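Local coordinates for protein beta-1,3-xylanase (PDB 2COV) that is the family 31 carbohydrate-binding module of a beta-1,3-xylanase, with affinity for beta-1,3-xylan, and probably keeps the attached enzyme close to its substrate, at residues Gln10-Phe15 against Tyr26-Gly31; Val18-Ile23 against Ala61-Asp66; Gly35-Cys40 against Gly53-Thr58; Tyr67-Lys72 against Leu84-Thr89. All blocks are in the same frame, centred on the assembly; numbering follows the deposited sequence.

Interaction 1 (Gln10-Phe15 against Tyr26-Gly31); sequences QDDFNF and YHVDKG
Phe-13 and Asn-14 pair with His-27 and Tyr-26 at the open end of the antiparallel hairpin formed by strands 13-19 and 22-28. Asn-14 N donates to Tyr-26 O and Tyr-26 N returns a bond to Asn-14 O. Val-28 N extends the pairing to Asp-12 O (2.9 Å) just before the first strand begins. Phe-13 and His-27 form a non-hydrogen-bonded pair whose rings lie 28° from parallel but are slid so far apart that they scarcely overlap; the closest touch is Phe-13 CB on His-27 CD2 (3.5 Å). The imidazole is held in its rotation by ND1, which donates to Val-28 O at 2.8 Å, with that oxygen in the ring plane. Asp-12 O meanwhile lies 3.6 Å above one imidazole face, toward the rim. On the other side of the sheet Tyr-26 runs alongside Asn-14, its chi1 of 67° laying the ring over the partner strand. Asn-14 O sits above one ring face and Asn-14 CB packs on Tyr-26 CZ at 3.5 Å. A water in the ring plane bridges Tyr-26 OH and Asp-11 O. Beyond the strands, Lys-30 bends at chi2 and chi3 and brings NZ to the syn side of Asp-12 OD2 (2.9 Å), a salt bridge 30° out of the carboxylate plane. The Phe-13 ring continues inward to Leu-69, Phe-71 and Leu-84. Buried aromatic packing and backbone bonds thus secure the hairpin proper, while an ion pair near the surface joins the loop residues flanking the two strands.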
# COMPACT_ATOMS: atom_id res chain seq x y z
N GLN A 10 9.50 -21.33 -17.83
CA GLN A 10 8.77 -22.25 -16.99
C GLN A 10 7.76 -21.62 -16.03
O GLN A 10 6.70 -22.19 -15.71
CB GLN A 10 9.79 -23.10 -16.22
CG GLN A 10 10.43 -24.12 -17.16
CD GLN A 10 11.54 -24.92 -16.60
OE1 GLN A 10 11.90 -24.83 -15.42
NE2 GLN A 10 12.18 -25.67 -17.51
N ASP A 11 8.13 -20.50 -15.48
CA ASP A 11 7.35 -19.89 -14.43
C ASP A 11 6.02 -19.40 -14.95
O ASP A 11 5.89 -18.91 -16.05
CB ASP A 11 8.11 -18.70 -13.82
CG ASP A 11 9.26 -19.09 -12.87
OD1 ASP A 11 9.89 -18.14 -12.41
OD2 ASP A 11 9.53 -20.28 -12.58
N ASP A 12 5.04 -19.61 -14.10
CA ASP A 12 3.67 -19.16 -14.37
C ASP A 12 3.51 -17.65 -14.45
O ASP A 12 2.59 -17.20 -15.11
CB ASP A 12 2.77 -19.70 -13.28
CG ASP A 12 2.50 -21.19 -13.38
OD1 ASP A 12 2.52 -21.75 -14.50
OD2 ASP A 12 2.16 -21.72 -12.31
N PHE A 13 4.37 -16.89 -13.81
CA PHE A 13 4.38 -15.44 -13.80
C PHE A 13 5.54 -15.02 -14.67
O PHE A 13 6.70 -15.26 -14.30
CB PHE A 13 4.56 -14.97 -12.36
CG PHE A 13 4.38 -13.50 -12.13
CD1 PHE A 13 4.78 -12.94 -10.92
CD2 PHE A 13 3.86 -12.63 -13.09
CE1 PHE A 13 4.65 -11.62 -10.64
CE2 PHE A 13 3.69 -11.29 -12.82
CZ PHE A 13 4.10 -10.80 -11.60
N ASN A 14 5.29 -14.49 -15.86
CA ASN A 14 6.39 -14.32 -16.80
C ASN A 14 6.02 -13.28 -17.86
O ASN A 14 5.06 -12.53 -17.74
CB ASN A 14 6.69 -15.72 -17.37
CG ASN A 14 8.11 -16.03 -17.59
OD1 ASN A 14 8.45 -17.26 -17.43
ND2 ASN A 14 8.91 -15.11 -17.90
N PHE A 15 6.87 -13.21 -18.87
CA PHE A 15 6.66 -12.29 -20.00
C PHE A 15 7.08 -12.89 -21.30
O PHE A 15 7.89 -13.81 -21.36
CB PHE A 15 7.38 -10.97 -19.79
CG PHE A 15 8.86 -11.09 -19.90
CD1 PHE A 15 9.63 -11.45 -18.84
CD2 PHE A 15 9.50 -10.87 -21.14
CE1 PHE A 15 11.02 -11.59 -18.96
CE2 PHE A 15 10.88 -11.03 -21.26
CZ PHE A 15 11.66 -11.32 -20.18
N TYR A 26 2.30 -11.72 -18.30
CA TYR A 26 1.21 -12.65 -18.05
C TYR A 26 1.41 -13.45 -16.78
O TYR A 26 2.47 -13.60 -16.23
CB TYR A 26 1.04 -13.59 -19.23
CG TYR A 26 2.19 -14.57 -19.45
CD1 TYR A 26 2.24 -15.78 -18.78
CD2 TYR A 26 3.21 -14.31 -20.37
CE1 TYR A 26 3.28 -16.68 -18.98
CE2 TYR A 26 4.22 -15.21 -20.57
CZ TYR A 26 4.28 -16.38 -19.89
OH TYR A 26 5.31 -17.29 -20.13
N HIS A 27 0.27 -13.96 -16.30
CA HIS A 27 0.23 -14.94 -15.25
C HIS A 27 -0.72 -16.07 -15.67
O HIS A 27 -1.90 -15.84 -15.93
CB HIS A 27 -0.22 -14.40 -13.89
CG HIS A 27 0.26 -15.24 -12.74
ND1 HIS A 27 -0.03 -16.58 -12.62
CD2 HIS A 27 1.15 -14.96 -11.74
CE1 HIS A 27 0.61 -17.07 -11.55
NE2 HIS A 27 1.33 -16.10 -10.98
N VAL A 28 -0.21 -17.29 -15.73
CA VAL A 28 -1.03 -18.47 -15.97
C VAL A 28 -2.12 -18.57 -14.90
O VAL A 28 -1.92 -18.28 -13.73
CB VAL A 28 -0.14 -19.74 -15.98
CG1 VAL A 28 -0.96 -21.02 -16.11
CG2 VAL A 28 0.81 -19.64 -17.16
N ASP A 29 -3.32 -18.98 -15.32
CA ASP A 29 -4.46 -19.16 -14.37
C ASP A 29 -4.13 -20.20 -13.32
O ASP A 29 -3.86 -21.35 -13.67
CB ASP A 29 -5.66 -19.59 -15.21
CG ASP A 29 -6.92 -19.67 -14.41
OD1 ASP A 29 -6.93 -19.17 -13.27
OD2 ASP A 29 -7.89 -20.18 -14.99
N LYS A 30 -4.23 -19.86 -12.05
CA LYS A 30 -4.03 -20.79 -10.91
C LYS A 30 -5.32 -21.00 -10.14
O LYS A 30 -5.32 -21.57 -9.04
CB LYS A 30 -2.98 -20.25 -9.96
CG LYS A 30 -1.61 -20.01 -10.58
CD LYS A 30 -1.14 -21.14 -11.40
CE LYS A 30 -0.96 -22.37 -10.62
NZ LYS A 30 -0.02 -23.33 -11.31
N GLY A 31 -6.44 -20.56 -10.69
CA GLY A 31 -7.74 -20.99 -10.14
C GLY A 31 -8.50 -19.99 -9.34
O GLY A 31 -9.58 -20.28 -8.85
O HOH W 1 5.40 -19.49 -18.62

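Interaction 2 (Val18-Ile23 against Ala61-Asp66); sequences VSDQEI and AVLGQD
Ile-23 and Ala-61 meet where the 18-23 turn is flanked by the loop after strand 54-60. Followed outward, Ile-23 CB already lies 4.0 Å from Ala-61 CB, and its CG2 branch comes closer, 3.6 Å from the same methyl. CG1 leaves in another direction, anti to the backbone N (chi1 -172°), and carries CD1 away from Ala-61 to the ring of Phe-15; Phe-90 also packs on this side chain. One direct hydrogen bond links the segments, from Ala-61 N to Gln-21 O at 3.1 Å, with the donor well above the carbonyl plane instead of on a lone pair. Ala-61 O in turn receives a CA-H...O contact from Gln-21 CA (3.2 Å). Leu-63 CD1 also touches Asp-20 OD1 at 3.5 Å, an oxygen whose hydrogen-bond partner is Tyr-17 OH. Nearby a water donates to Asp-20 O (2.6 Å) and accepts from Leu-63 N (2.9 Å), adding an indirect link to the direct bond. Each segment contains a beta turn. Val-62 to Gln-65 form a type II turn with Gly-64 at positive phi, whereas Ser-19 to Glu-22 make the type I turn of a hairpin with two loop residues, in which Val-18 N and Ser-19 N both donate to Glu-22 O, as in a classic beta bulge.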
# COMPACT_ATOMS: atom_id res chain seq x y z
N VAL A 18 7.21 -9.28 -27.58
CA VAL A 18 6.24 -9.08 -28.69
C VAL A 18 6.97 -8.43 -29.85
O VAL A 18 6.90 -8.92 -30.98
CB VAL A 18 5.02 -8.26 -28.23
CG1 VAL A 18 4.06 -8.01 -29.38
CG2 VAL A 18 4.28 -8.96 -27.09
N SER A 19 7.64 -7.31 -29.54
CA SER A 19 8.52 -6.67 -30.54
C SER A 19 9.54 -5.91 -29.75
O SER A 19 9.49 -5.88 -28.53
CB SER A 19 7.72 -5.75 -31.43
OG SER A 19 7.26 -4.62 -30.72
N ASP A 20 10.45 -5.24 -30.43
CA ASP A 20 11.50 -4.54 -29.74
C ASP A 20 10.95 -3.44 -28.83
O ASP A 20 11.67 -3.08 -27.89
CB ASP A 20 12.43 -3.86 -30.74
CG ASP A 20 13.43 -4.80 -31.36
OD1 ASP A 20 13.41 -6.05 -31.12
OD2 ASP A 20 14.29 -4.22 -32.11
N GLN A 21 9.72 -2.96 -28.99
CA GLN A 21 9.27 -1.96 -28.02
C GLN A 21 8.01 -2.41 -27.27
O GLN A 21 7.36 -1.59 -26.71
CB GLN A 21 9.04 -0.61 -28.63
CG GLN A 21 7.90 -0.71 -29.65
CD GLN A 21 8.46 -0.88 -31.01
OE1 GLN A 21 8.26 -1.94 -31.64
NE2 GLN A 21 9.26 0.14 -31.45
N GLU A 22 7.69 -3.70 -27.28
CA GLU A 22 6.50 -4.19 -26.58
C GLU A 22 6.78 -5.53 -25.86
O GLU A 22 7.32 -6.48 -26.43
CB GLU A 22 5.31 -4.39 -27.54
CG GLU A 22 4.54 -3.06 -27.91
CD GLU A 22 3.17 -3.31 -28.51
OE1 GLU A 22 2.40 -2.29 -28.47
OE2 GLU A 22 2.92 -4.47 -29.00
N ILE A 23 6.34 -5.57 -24.61
CA ILE A 23 6.43 -6.74 -23.73
C ILE A 23 5.01 -7.15 -23.37
O ILE A 23 4.20 -6.29 -23.12
CB ILE A 23 7.26 -6.41 -22.46
CG1 ILE A 23 7.52 -7.66 -21.63
CG2 ILE A 23 6.59 -5.33 -21.63
CD1 ILE A 23 8.38 -7.37 -20.43
N ALA A 61 8.03 -1.15 -23.76
CA ALA A 61 9.24 -1.50 -23.01
C ALA A 61 10.46 -1.31 -23.88
O ALA A 61 10.38 -1.13 -25.10
CB ALA A 61 9.18 -2.93 -22.50
N VAL A 62 11.63 -1.42 -23.26
CA VAL A 62 12.92 -1.26 -23.96
C VAL A 62 13.77 -2.47 -23.64
O VAL A 62 13.99 -2.78 -22.48
CB VAL A 62 13.62 0.01 -23.50
CG1 VAL A 62 15.03 0.12 -24.10
CG2 VAL A 62 12.79 1.19 -23.86
N LEU A 63 14.23 -3.17 -24.65
CA LEU A 63 15.09 -4.32 -24.46
C LEU A 63 16.30 -3.99 -23.60
O LEU A 63 16.96 -2.97 -23.84
CB LEU A 63 15.55 -4.91 -25.79
CG LEU A 63 14.53 -5.73 -26.55
CD1 LEU A 63 15.03 -5.86 -28.00
CD2 LEU A 63 14.32 -7.06 -25.85
N GLY A 64 16.59 -4.86 -22.61
CA GLY A 64 17.72 -4.70 -21.71
C GLY A 64 17.45 -3.89 -20.50
O GLY A 64 18.32 -3.84 -19.63
N GLN A 65 16.27 -3.27 -20.39
CA GLN A 65 15.90 -2.56 -19.20
C GLN A 65 15.20 -3.51 -18.21
O GLN A 65 14.74 -4.57 -18.58
CB GLN A 65 15.01 -1.36 -19.52
CG GLN A 65 15.78 -0.30 -20.29
CD GLN A 65 16.87 0.36 -19.50
OE1 GLN A 65 18.08 0.32 -19.89
NE2 GLN A 65 16.48 1.04 -18.46
N ASP A 66 15.33 -3.14 -16.94
CA ASP A 66 14.78 -3.93 -15.84
C ASP A 66 13.43 -3.36 -15.46
O ASP A 66 13.26 -2.15 -15.39
CB ASP A 66 15.66 -3.84 -14.60
CG ASP A 66 17.03 -4.32 -14.84
OD1 ASP A 66 17.98 -3.78 -14.15
OD2 ASP A 66 17.18 -5.23 -15.69
O HOH W 2 13.96 -1.97 -27.33

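Interaction 3 (Gly35-Cys40 against Gly53-Thr58); sequences GWNYVC and GAFRKT
Asn-37 and Phe-55, with Val-39 and Lys-57, make a side-chain packing contact between strands 37-41 and 54-60 of what is probably an immunoglobulin-like beta-sandwich. The two are not neighbours in the sheet, since strand 44-51 pairs between them. Their local axes nevertheless approach to 7.1 Å and cross at 46°, consistent with a strongly twisted, curled sheet, and no hydrogen bond joins the two segments. Val-39 and Lys-57 meet at their roots, CB to CB at 4.1 Å, after which the lysine chain turns aside at chi2 and leads its amine away. Val-39 CG2 lies 4.3 Å from both Phe-55 O and Arg-56 N. Phe-55 also meets the ring of Phe-71, which places the contact at the border of the aromatic interior. The amide of Asn-37 is committed to the intervening strand, where ND2 donates to Gly-48 O, which helps to set how it faces the phenyl group. A chi1 of 80° brings the amide obliquely up to CD2 of the ring, the two planes 53° apart, with the amide carbon CG (3.4 Å), ND2 (3.5 Å) and OD1 (3.6 Å) all near Phe-55 CD2.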
# COMPACT_ATOMS: atom_id res chain seq x y z
N GLY A 35 -12.70 -12.19 -10.33
CA GLY A 35 -13.70 -11.23 -10.83
C GLY A 35 -13.11 -10.01 -11.45
O GLY A 35 -13.73 -9.37 -12.28
N TRP A 36 -11.95 -9.62 -10.96
CA TRP A 36 -11.10 -8.59 -11.58
C TRP A 36 -9.65 -9.07 -11.54
O TRP A 36 -9.30 -9.99 -10.76
CB TRP A 36 -11.26 -7.19 -10.93
CG TRP A 36 -10.98 -7.18 -9.45
CD1 TRP A 36 -11.88 -7.27 -8.44
CD2 TRP A 36 -9.69 -7.14 -8.78
NE1 TRP A 36 -11.31 -7.29 -7.24
CE2 TRP A 36 -9.94 -7.21 -7.41
CE3 TRP A 36 -8.38 -7.04 -9.23
CZ2 TRP A 36 -8.92 -7.23 -6.48
CZ3 TRP A 36 -7.36 -7.05 -8.30
CH2 TRP A 36 -7.61 -7.19 -6.94
N ASN A 37 -8.82 -8.47 -12.41
CA ASN A 37 -7.37 -8.72 -12.40
C ASN A 37 -6.66 -7.56 -13.03
O ASN A 37 -7.18 -6.93 -13.95
CB ASN A 37 -7.03 -10.03 -13.13
CG ASN A 37 -7.02 -9.88 -14.65
OD1 ASN A 37 -5.95 -9.66 -15.22
ND2 ASN A 37 -8.21 -9.95 -15.29
N TYR A 38 -5.45 -7.30 -12.56
CA TYR A 38 -4.57 -6.30 -13.18
C TYR A 38 -3.21 -6.90 -13.44
O TYR A 38 -2.68 -7.61 -12.61
CB TYR A 38 -4.41 -5.05 -12.32
CG TYR A 38 -5.66 -4.20 -12.23
CD1 TYR A 38 -6.62 -4.44 -11.29
CD2 TYR A 38 -5.87 -3.16 -13.12
CE1 TYR A 38 -7.80 -3.73 -11.27
CE2 TYR A 38 -6.99 -2.43 -13.11
CZ TYR A 38 -7.98 -2.72 -12.21
OH TYR A 38 -9.15 -2.00 -12.19
N VAL A 39 -2.69 -6.54 -14.60
CA VAL A 39 -1.32 -6.81 -14.96
C VAL A 39 -0.62 -5.46 -15.02
O VAL A 39 -1.13 -4.54 -15.59
CB VAL A 39 -1.31 -7.51 -16.33
CG1 VAL A 39 0.06 -7.80 -16.71
CG2 VAL A 39 -2.16 -8.80 -16.31
N CYS A 40 0.60 -5.39 -14.47
CA CYS A 40 1.30 -4.10 -14.37
C CYS A 40 2.76 -4.26 -14.73
O CYS A 40 3.40 -5.31 -14.50
CB CYS A 40 1.26 -3.52 -12.95
SG CYS A 40 -0.28 -3.78 -12.06
N GLY A 53 -5.47 -19.57 -21.27
CA GLY A 53 -5.00 -20.08 -20.01
C GLY A 53 -4.20 -19.10 -19.14
O GLY A 53 -3.77 -19.52 -18.08
N ALA A 54 -4.08 -17.84 -19.55
CA ALA A 54 -3.31 -16.87 -18.81
C ALA A 54 -3.99 -15.52 -18.89
O ALA A 54 -4.62 -15.17 -19.91
CB ALA A 54 -1.88 -16.77 -19.38
N PHE A 55 -3.76 -14.74 -17.87
CA PHE A 55 -4.12 -13.34 -17.81
C PHE A 55 -3.00 -12.54 -18.39
O PHE A 55 -1.88 -12.73 -17.94
CB PHE A 55 -4.40 -12.90 -16.39
CG PHE A 55 -5.59 -13.62 -15.76
CD1 PHE A 55 -5.40 -14.76 -15.04
CD2 PHE A 55 -6.85 -13.09 -15.88
CE1 PHE A 55 -6.49 -15.41 -14.45
CE2 PHE A 55 -7.97 -13.75 -15.32
CZ PHE A 55 -7.74 -14.88 -14.61
N ARG A 56 -3.24 -11.62 -19.34
CA ARG A 56 -2.16 -11.06 -20.10
C ARG A 56 -2.44 -9.65 -20.56
O ARG A 56 -3.61 -9.30 -20.80
CB ARG A 56 -1.83 -11.93 -21.24
CG ARG A 56 -2.83 -12.27 -22.21
CD ARG A 56 -2.29 -13.66 -23.18
NE ARG A 56 -2.51 -15.07 -22.98
CZ ARG A 56 -1.53 -15.89 -23.24
NH1 ARG A 56 -1.67 -17.16 -23.08
NH2 ARG A 56 -0.27 -15.38 -23.60
N LYS A 57 -1.39 -8.81 -20.66
CA LYS A 57 -1.51 -7.50 -21.22
C LYS A 57 -0.15 -7.07 -21.76
O LYS A 57 0.87 -7.50 -21.27
CB LYS A 57 -2.02 -6.47 -20.19
CG LYS A 57 -2.80 -5.26 -20.80
CD LYS A 57 -4.13 -5.70 -21.35
CE LYS A 57 -4.85 -4.50 -21.99
NZ LYS A 57 -5.91 -4.82 -22.88
N THR A 58 -0.16 -6.21 -22.79
CA THR A 58 1.05 -5.69 -23.40
C THR A 58 1.29 -4.23 -23.04
O THR A 58 0.37 -3.43 -22.83
CB THR A 58 0.97 -5.89 -24.94
OG1 THR A 58 0.79 -7.31 -25.22
CG2 THR A 58 2.14 -5.34 -25.64

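Interaction 4 (Tyr67-Lys72 against Leu84-Thr89); sequences YKLTFK and LDRNIT
Tyr-67, Leu-69 and Phe-71 pair with Ile-88, Arg-86 and Leu-84 through six backbone hydrogen bonds, two at each hydrogen-bonded pair; the shortest runs from Leu-69 N to Arg-86 O at 2.7 Å. Between these rungs, CA-H...O contacts fill the non-hydrogen-bonded positions, as from Asp-85 CA to Leu-69 O (3.2 Å). Apolar packing occupies the inward face. Leu-69 crosses Ile-88 at about a right angle, CD2 resting 3.7 Å from CG1, and Leu-84 CD1 approaches the edge of the Phe-71 ring. Ile-88 CG2 sits centrally over one face of the Arg-86 guanidinium, 3.7 Å above its plane, and Arg-86 NH1 reaches on to Phe-13 O. Strands 66-75 and 80-89 form the last antiparallel hairpin of the module, and the sheet runs on beyond it: Leu-84 to Arg-86 pair antiparallel with a strand of a second subunit. Polar contacts lie on the other face. Thr-70 OG1 donates to Asp-85 OD1 (2.8 Å), the two side chains running side by side; with OG1 beside the backbone N (chi1 -57°), the CG2 methyl also comes to 3.2 Å from that oxygen. Lys-68 extends fully past the same carboxylate, CE 3.3 Å from Asp-85 OD1, while its NZ forms a salt bridge with Asp-43. Asn-87 OD1 touches Lys-68 CB, and its ND2 donates to Gln-79 of the second subunit and to Cys-45 O of a third subunit.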
# COMPACT_ATOMS: atom_id res chain seq x y z
N TYR A 67 12.46 -4.23 -15.16
CA TYR A 67 11.11 -3.85 -14.85
C TYR A 67 10.59 -4.66 -13.67
O TYR A 67 10.92 -5.84 -13.53
CB TYR A 67 10.20 -4.17 -16.07
CG TYR A 67 10.50 -3.30 -17.27
CD1 TYR A 67 11.34 -3.75 -18.29
CD2 TYR A 67 10.00 -2.01 -17.35
CE1 TYR A 67 11.68 -2.94 -19.36
CE2 TYR A 67 10.32 -1.18 -18.45
CZ TYR A 67 11.19 -1.67 -19.42
OH TYR A 67 11.54 -0.89 -20.47
N LYS A 68 9.68 -4.05 -12.94
CA LYS A 68 8.88 -4.79 -11.94
C LYS A 68 7.59 -5.26 -12.62
O LYS A 68 6.81 -4.43 -13.16
CB LYS A 68 8.56 -3.90 -10.79
CG LYS A 68 7.67 -4.53 -9.71
CD LYS A 68 7.20 -3.40 -8.71
CE LYS A 68 6.24 -3.82 -7.67
NZ LYS A 68 5.90 -2.54 -6.90
N LEU A 69 7.37 -6.56 -12.59
CA LEU A 69 6.04 -7.09 -13.01
C LEU A 69 5.16 -7.19 -11.81
O LEU A 69 5.61 -7.63 -10.73
CB LEU A 69 6.23 -8.50 -13.60
CG LEU A 69 7.30 -8.71 -14.68
CD1 LEU A 69 7.20 -10.14 -15.26
CD2 LEU A 69 7.19 -7.64 -15.75
N THR A 70 3.87 -6.91 -11.96
CA THR A 70 2.91 -7.18 -10.89
C THR A 70 1.66 -7.78 -11.50
O THR A 70 1.22 -7.44 -12.58
CB THR A 70 2.47 -5.88 -10.19
OG1 THR A 70 3.63 -5.20 -9.68
CG2 THR A 70 1.50 -6.07 -9.05
N PHE A 71 1.13 -8.75 -10.74
CA PHE A 71 -0.16 -9.33 -11.05
C PHE A 71 -1.01 -9.23 -9.81
O PHE A 71 -0.58 -9.64 -8.71
CB PHE A 71 -0.05 -10.80 -11.45
CG PHE A 71 -1.35 -11.44 -11.84
CD1 PHE A 71 -2.10 -10.91 -12.87
CD2 PHE A 71 -1.89 -12.51 -11.21
CE1 PHE A 71 -3.33 -11.41 -13.24
CE2 PHE A 71 -3.09 -13.08 -11.58
CZ PHE A 71 -3.80 -12.52 -12.56
N LYS A 72 -2.16 -8.61 -9.96
CA LYS A 72 -3.14 -8.45 -8.91
C LYS A 72 -4.42 -9.16 -9.30
O LYS A 72 -4.90 -8.99 -10.40
CB LYS A 72 -3.49 -6.97 -8.65
CG LYS A 72 -2.36 -6.02 -8.62
CD LYS A 72 -2.77 -4.63 -8.23
CE LYS A 72 -1.62 -3.65 -8.25
NZ LYS A 72 -2.04 -2.27 -7.89
N LEU A 84 1.16 -10.28 -6.60
CA LEU A 84 2.46 -10.88 -6.85
C LEU A 84 3.37 -9.90 -7.57
O LEU A 84 2.91 -9.31 -8.54
CB LEU A 84 2.36 -12.16 -7.70
CG LEU A 84 1.54 -13.31 -7.16
CD1 LEU A 84 0.10 -13.16 -7.63
CD2 LEU A 84 1.97 -14.61 -7.72
N ASP A 85 4.62 -9.77 -7.11
CA ASP A 85 5.60 -8.94 -7.78
C ASP A 85 6.81 -9.74 -8.14
O ASP A 85 7.27 -10.53 -7.31
CB ASP A 85 6.02 -7.75 -6.89
CG ASP A 85 4.86 -6.85 -6.37
OD1 ASP A 85 4.15 -6.31 -7.19
OD2 ASP A 85 4.64 -6.72 -5.09
N ARG A 86 7.41 -9.47 -9.29
CA ARG A 86 8.77 -10.00 -9.58
C ARG A 86 9.50 -9.05 -10.48
O ARG A 86 8.91 -8.49 -11.40
CB ARG A 86 8.67 -11.37 -10.16
CG ARG A 86 8.23 -11.48 -11.58
CD ARG A 86 8.30 -12.94 -12.16
NE ARG A 86 9.72 -13.33 -12.27
CZ ARG A 86 10.21 -14.13 -13.23
NH1 ARG A 86 9.47 -14.73 -14.15
NH2 ARG A 86 11.51 -14.40 -13.25
N ASN A 87 10.81 -8.96 -10.31
CA ASN A 87 11.65 -8.15 -11.21
C ASN A 87 12.23 -8.98 -12.31
O ASN A 87 12.69 -10.12 -12.09
CB ASN A 87 12.82 -7.51 -10.43
CG ASN A 87 12.40 -6.55 -9.37
OD1 ASN A 87 11.31 -6.02 -9.39
ND2 ASN A 87 13.35 -6.31 -8.42
N ILE A 88 12.26 -8.40 -13.51
CA ILE A 88 12.79 -9.05 -14.71
C ILE A 88 13.62 -8.05 -15.53
O ILE A 88 13.54 -6.84 -15.34
CB ILE A 88 11.67 -9.71 -15.61
CG1 ILE A 88 10.70 -8.69 -16.16
CG2 ILE A 88 10.95 -10.77 -14.83
CD1 ILE A 88 11.14 -7.95 -17.47
N THR A 89 14.44 -8.62 -16.38
CA THR A 89 15.06 -7.87 -17.48
C THR A 89 14.39 -8.22 -18.80
O THR A 89 14.20 -9.38 -19.08
CB THR A 89 16.55 -8.19 -17.52
OG1 THR A 89 17.17 -7.83 -16.27
CG2 THR A 89 17.26 -7.45 -18.69

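How the interactions relate
All four contacts belong to one antiparallel beta fold that closes on itself round a shared interior. Interactions 1 and 4, each of which includes one of the chain's outermost strands, have centres about 11 Å apart and touch where Phe-13 CZ lies 3.6 Å from Leu-69 O. Interaction 3 lies about 10 Å from interaction 1, centre to centre, and pairs directly with it through Phe-55 N and His-27 O; Tyr-38 N and Lys-72 O (2.8 Å) connect it to interaction 4. Interaction 2 lies at the turn of the first hairpin, about 19 Å from interaction 1 between centres, and reaches interaction 4 through Val-62 N and Tyr-67 OH.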